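Local coordinates for protein antigen 43 (PDB 4KH3) that mediates bacterial clumping through self-association of autotransporter alpha domains, and is probably involved in biofilm formation, at residues Leu42-Asp47 and Arg105-Val110; Thr83-Arg86 and Gly90-Leu93. All coordinates share one frame; numbering follows the deposited sequence.

Interaction 1. Residues Leu42-Asp47 and Arg105-Val110; sequences LGPDSD and RGEQWV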
loop_
_atom_site.group_PDB
_atom_site.type_symbol
_atom_site.label_atom_id
_atom_site.label_comp_id
_atom_site.label_asym_id
_atom_site.label_seq_id
_atom_site.Cartn_x
_atom_site.Cartn_y
_atom_site.Cartn_z
ATOM N N LEU A 42 2.267 39.916 -13.608
ATOM C CA LEU A 42 1.807 39.976 -12.224
ATOM C C LEU A 42 1.364 38.618 -11.697
ATOM O O LEU A 42 0.936 38.491 -10.543
ATOM C CB LEU A 42 0.675 40.993 -12.088
ATOM C CG LEU A 42 1.015 42.373 -12.655
ATOM C CD1 LEU A 42 -0.136 43.341 -12.446
ATOM C CD2 LEU A 42 2.295 42.902 -12.023
ATOM N N GLY A 43 1.458 37.604 -12.547
ATOM C CA GLY A 43 1.097 36.261 -12.143
ATOM C C GLY A 43 -0.388 35.973 -12.216
ATOM O O GLY A 43 -1.212 36.871 -12.356
ATOM N N PRO A 44 -0.743 34.694 -12.109
ATOM C CA PRO A 44 -2.125 34.243 -12.319
ATOM C C PRO A 44 -3.117 34.759 -11.281
ATOM O O PRO A 44 -4.301 34.825 -11.581
ATOM C CB PRO A 44 -2.013 32.718 -12.219
ATOM C CG PRO A 44 -0.758 32.473 -11.428
ATOM C CD PRO A 44 0.177 33.585 -11.795
ATOM N N ASP A 45 -2.645 35.130 -10.092
ATOM C CA ASP A 45 -3.544 35.485 -8.997
ATOM C C ASP A 45 -3.876 36.968 -8.966
ATOM O O ASP A 45 -4.634 37.432 -8.105
ATOM C CB ASP A 45 -2.961 35.044 -7.654
ATOM C CG ASP A 45 -2.949 33.537 -7.494
ATOM O OD1 ASP A 45 -3.975 32.904 -7.845
ATOM O OD2 ASP A 45 -1.915 32.989 -7.036
ATOM N N SER A 46 -3.296 37.712 -9.900
ATOM C CA SER A 46 -3.662 39.102 -10.080
ATOM C C SER A 46 -4.739 39.176 -11.150
ATOM O O SER A 46 -4.934 38.234 -11.923
ATOM C CB SER A 46 -2.445 39.941 -10.492
ATOM O OG SER A 46 -2.829 41.208 -11.012
ATOM N N ASP A 47 -5.431 40.304 -11.187
ATOM C CA ASP A 47 -6.400 40.581 -12.232
ATOM C C ASP A 47 -6.071 41.951 -12.810
ATOM O O ASP A 47 -6.939 42.642 -13.337
ATOM C CB ASP A 47 -7.806 40.581 -11.645
ATOM C CG ASP A 47 -7.899 41.416 -10.381
ATOM O OD1 ASP A 47 -6.847 41.615 -9.722
ATOM O OD2 ASP A 47 -9.013 41.873 -10.047
ATOM N N ARG A 105 6.902 24.389 -15.187
ATOM C CA ARG A 105 5.908 25.202 -14.481
ATOM C C ARG A 105 4.991 25.991 -15.408
ATOM O O ARG A 105 4.272 26.873 -14.961
ATOM C CB ARG A 105 6.574 26.126 -13.454
ATOM C CG ARG A 105 7.595 25.419 -12.571
ATOM C CD ARG A 105 8.503 26.403 -11.867
ATOM N NE ARG A 105 9.361 27.128 -12.805
ATOM C CZ ARG A 105 9.140 28.379 -13.200
ATOM N NH1 ARG A 105 8.082 29.051 -12.738
ATOM N NH2 ARG A 105 9.971 28.959 -14.060
ATOM N N GLY A 106 5.027 25.673 -16.699
ATOM C CA GLY A 106 4.056 26.201 -17.640
ATOM C C GLY A 106 2.667 25.790 -17.192
ATOM O O GLY A 106 2.470 24.685 -16.693
ATOM N N GLU A 107 1.704 26.689 -17.352
ATOM C CA GLU A 107 0.374 26.459 -16.844
ATOM C C GLU A 107 -0.689 26.577 -17.912
ATOM O O GLU A 107 -0.566 27.356 -18.861
ATOM C CB GLU A 107 0.049 27.458 -15.733
ATOM C CG GLU A 107 0.942 27.362 -14.541
ATOM C CD GLU A 107 0.420 28.171 -13.384
ATOM O OE1 GLU A 107 -0.555 27.733 -12.742
ATOM O OE2 GLU A 107 0.975 29.256 -13.117
ATOM N N GLN A 108 -1.751 25.807 -17.721
ATOM C CA GLN A 108 -2.934 25.889 -18.548
ATOM C C GLN A 108 -4.133 25.860 -17.628
ATOM O O GLN A 108 -4.328 24.882 -16.904
ATOM C CB GLN A 108 -2.997 24.706 -19.510
ATOM C CG GLN A 108 -4.224 24.687 -20.414
ATOM C CD GLN A 108 -4.164 23.548 -21.411
ATOM O OE1 GLN A 108 -4.022 22.387 -21.033
ATOM N NE2 GLN A 108 -4.235 23.877 -22.693
ATOM N N TRP A 109 -4.914 26.939 -17.638
ATOM C CA TRP A 109 -6.142 26.996 -16.868
ATOM C C TRP A 109 -7.312 26.787 -17.799
ATOM O O TRP A 109 -7.583 27.619 -18.669
ATOM C CB TRP A 109 -6.294 28.340 -16.147
ATOM C CG TRP A 109 -5.097 28.723 -15.339
ATOM C CD1 TRP A 109 -4.813 28.340 -14.062
ATOM C CD2 TRP A 109 -4.013 29.569 -15.757
ATOM N NE1 TRP A 109 -3.617 28.896 -13.657
ATOM C CE2 TRP A 109 -3.112 29.647 -14.675
ATOM C CE3 TRP A 109 -3.734 30.268 -16.927
ATOM C CZ2 TRP A 109 -1.944 30.405 -14.741
ATOM C CZ3 TRP A 109 -2.569 31.016 -16.990
ATOM C CH2 TRP A 109 -1.688 31.079 -15.902
ATOM N N VAL A 110 -8.003 25.666 -17.617
ATOM C CA VAL A 110 -9.159 25.334 -18.436
ATOM C C VAL A 110 -10.419 25.824 -17.745
ATOM O O VAL A 110 -10.870 25.214 -16.769
ATOM C CB VAL A 110 -9.286 23.815 -18.637
ATOM C CG1 VAL A 110 -10.327 23.516 -19.706
ATOM C CG2 VAL A 110 -7.940 23.216 -19.002
#
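The indole of Trp109 carries Glu107 on one face, where CB of Glu107 stands 3.7 Å above the ring plane near the rim, while Pro44 comes in obliquely at the benzo end. Of the proline ring, CB makes the closest approach, 3.4 Å from CZ2 of Trp109. CH2 and CE2 of Trp109 lie a little farther from the same CB, so one methylene rests beside three neighbouring ring atoms. The two side chains run at about a right angle to each other. Trp109 has CG beside its backbone N (chi1 -52°), and Glu107 adopts the same first torsion; two residues apart on strand 107-110, both extend from one side of it. From there Glu107 is extended beyond CG, bringing OE2 to 4.0 Å from CG of Pro44, a van der Waals approach of a carboxylate to a ring methylene. Pro44 follows Gly43 in a type I turn, Gly43 to Ser46, within the long loop between strands 35-36 and 52-55. Leu40 of that loop also touches Trp109, and a malonate ion, probably from the crystallisation liquor, lies close to the indole. With no polar bond between the two segments, the chemistry implies a loose surface contact, van der Waals in kind, that puts little directional constraint on the turn.

Interaction 2. Residues Thr83-Arg86 and Gly90-Leu93; sequences TVIR and GQSL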
loop_
_atom_site.group_PDB
_atom_site.type_symbol
_atom_site.label_atom_id
_atom_site.label_comp_id
_atom_site.label_asym_id
_atom_site.label_seq_id
_atom_site.Cartn_x
_atom_site.Cartn_y
_atom_site.Cartn_z
ATOM N N THR A 83 0.740 24.555 -28.877
ATOM C CA THR A 83 1.244 25.591 -27.993
ATOM C C THR A 83 2.273 25.008 -27.047
ATOM O O THR A 83 2.031 23.980 -26.407
ATOM C CB THR A 83 0.118 26.214 -27.179
ATOM O OG1 THR A 83 -1.020 26.414 -28.031
ATOM C CG2 THR A 83 0.563 27.547 -26.570
ATOM N N VAL A 84 3.434 25.656 -26.991
ATOM C CA VAL A 84 4.449 25.354 -25.995
ATOM C C VAL A 84 4.423 26.428 -24.899
ATOM O O VAL A 84 4.566 27.620 -25.169
ATOM C CB VAL A 84 5.847 25.292 -26.628
ATOM C CG1 VAL A 84 6.907 25.132 -25.547
ATOM C CG2 VAL A 84 5.912 24.143 -27.611
ATOM N N ILE A 85 4.227 25.993 -23.665
ATOM C CA ILE A 85 4.126 26.896 -22.539
ATOM C C ILE A 85 5.158 26.499 -21.502
ATOM O O ILE A 85 5.066 25.425 -20.912
ATOM C CB ILE A 85 2.732 26.825 -21.895
ATOM C CG1 ILE A 85 1.645 26.956 -22.970
ATOM C CG2 ILE A 85 2.617 27.875 -20.781
ATOM C CD1 ILE A 85 0.231 26.767 -22.468
ATOM N N ARG A 86 6.146 27.359 -21.289
ATOM C CA ARG A 86 7.231 27.047 -20.366
ATOM C C ARG A 86 7.494 28.138 -19.337
ATOM O O ARG A 86 6.945 29.246 -19.414
ATOM C CB ARG A 86 8.513 26.735 -21.129
ATOM C CG ARG A 86 8.953 27.795 -22.130
ATOM C CD ARG A 86 10.294 27.385 -22.774
ATOM N NE ARG A 86 10.631 28.088 -24.019
ATOM C CZ ARG A 86 11.156 29.317 -24.086
ATOM N NH1 ARG A 86 11.390 30.023 -22.976
ATOM N NH2 ARG A 86 11.439 29.856 -25.270
ATOM N N GLY A 90 1.603 31.015 -19.116
ATOM C CA GLY A 90 0.280 30.461 -18.943
ATOM C C GLY A 90 -0.626 30.641 -20.143
ATOM O O GLY A 90 -0.480 31.595 -20.907
ATOM N N GLN A 91 -1.566 29.715 -20.308
ATOM C CA GLN A 91 -2.652 29.899 -21.261
ATOM C C GLN A 91 -3.980 29.827 -20.521
ATOM O O GLN A 91 -4.224 28.871 -19.768
ATOM C CB GLN A 91 -2.593 28.846 -22.368
ATOM C CG GLN A 91 -3.838 28.756 -23.238
ATOM C CD GLN A 91 -3.958 27.400 -23.923
ATOM O OE1 GLN A 91 -4.493 26.449 -23.348
ATOM N NE2 GLN A 91 -3.445 27.301 -25.147
ATOM N N SER A 92 -4.815 30.851 -20.714
ATOM C CA SER A 92 -6.156 30.901 -20.129
ATOM C C SER A 92 -7.154 30.414 -21.163
ATOM O O SER A 92 -7.344 31.050 -22.210
ATOM C CB SER A 92 -6.529 32.329 -19.703
ATOM O OG SER A 92 -5.726 32.774 -18.623
ATOM N N LEU A 93 -7.810 29.299 -20.867
ATOM C CA LEU A 93 -8.535 28.580 -21.905
ATOM C C LEU A 93 -10.041 28.622 -21.713
ATOM O O LEU A 93 -10.596 27.989 -20.795
ATOM C CB LEU A 93 -8.025 27.138 -21.989
ATOM C CG LEU A 93 -8.602 26.232 -23.074
ATOM C CD1 LEU A 93 -8.311 26.767 -24.472
ATOM C CD2 LEU A 93 -8.050 24.812 -22.899
#
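Ile85 packs on Gln91 and Gly90 across the interior corner of a parallel beta-helix, where strand 84-85 on one face of a coil gives way to strand 90-93 on the next. Backbone bonding here runs between coils: Ile85 pairs with Thr101 and Asp103, and Val84 with Thr64 and Val66. Between the two segments themselves the contact is van der Waals packing on the inside of the coil.

Gln91 can be followed inward from the strand. Its CB sits 3.5 Å from CD1 of Ile85, the two side chains crossing at about a right angle. CG is anti to the backbone N (chi1 167°), and the chain stays extended beyond it, which carries the amide away from the strand into the buried interior. There the amide plane is turned (chi3 86°), its two ends facing different neighbouring coils. OE1 of Gln91 accepts a hydrogen bond from NE2 of Gln108, and NE2 of Gln91 donates to OE1 of Gln72. With Gln108 in turn bonded to Gln127, this makes a glutamine ladder climbing through successive coils, and both polar atoms of the buried amide are satisfied by it. Thr83 is only a neighbour of this end: its OG1 lies 3.9 Å from NE2 of Gln91, a contact too long to bond.

Ile85 serves as the apolar counterpart. Having CG1 beside its backbone N (chi1 -50°), it sends CD1 to Gln91, whereas its other branch turns to the start of the strand, where CG2 of Ile85 comes within 3.7 Å of N of Gly90.

Interaction 1 lies on the surface and interaction 2 in the core, yet both use neighbouring strands of one face, 107-110 and 90-93, with centres about 9 Å apart. A probable backbone hydrogen bond joins the strands, Leu93 N lying 2.8 Å from Trp109 O. Outside, Trp109 reaches across to the earlier coil, its CZ3 lying 3.5 Å from CA of Gly90. The same face thus shows two chemistries: its outer side offers an aromatic ring and a carboxylate to a projecting loop, whereas its inner side combines apolar packing with bonded amides. Along the chain, 83-86 and 90-93 are nested within the loop closed by 42-47 and 105-110.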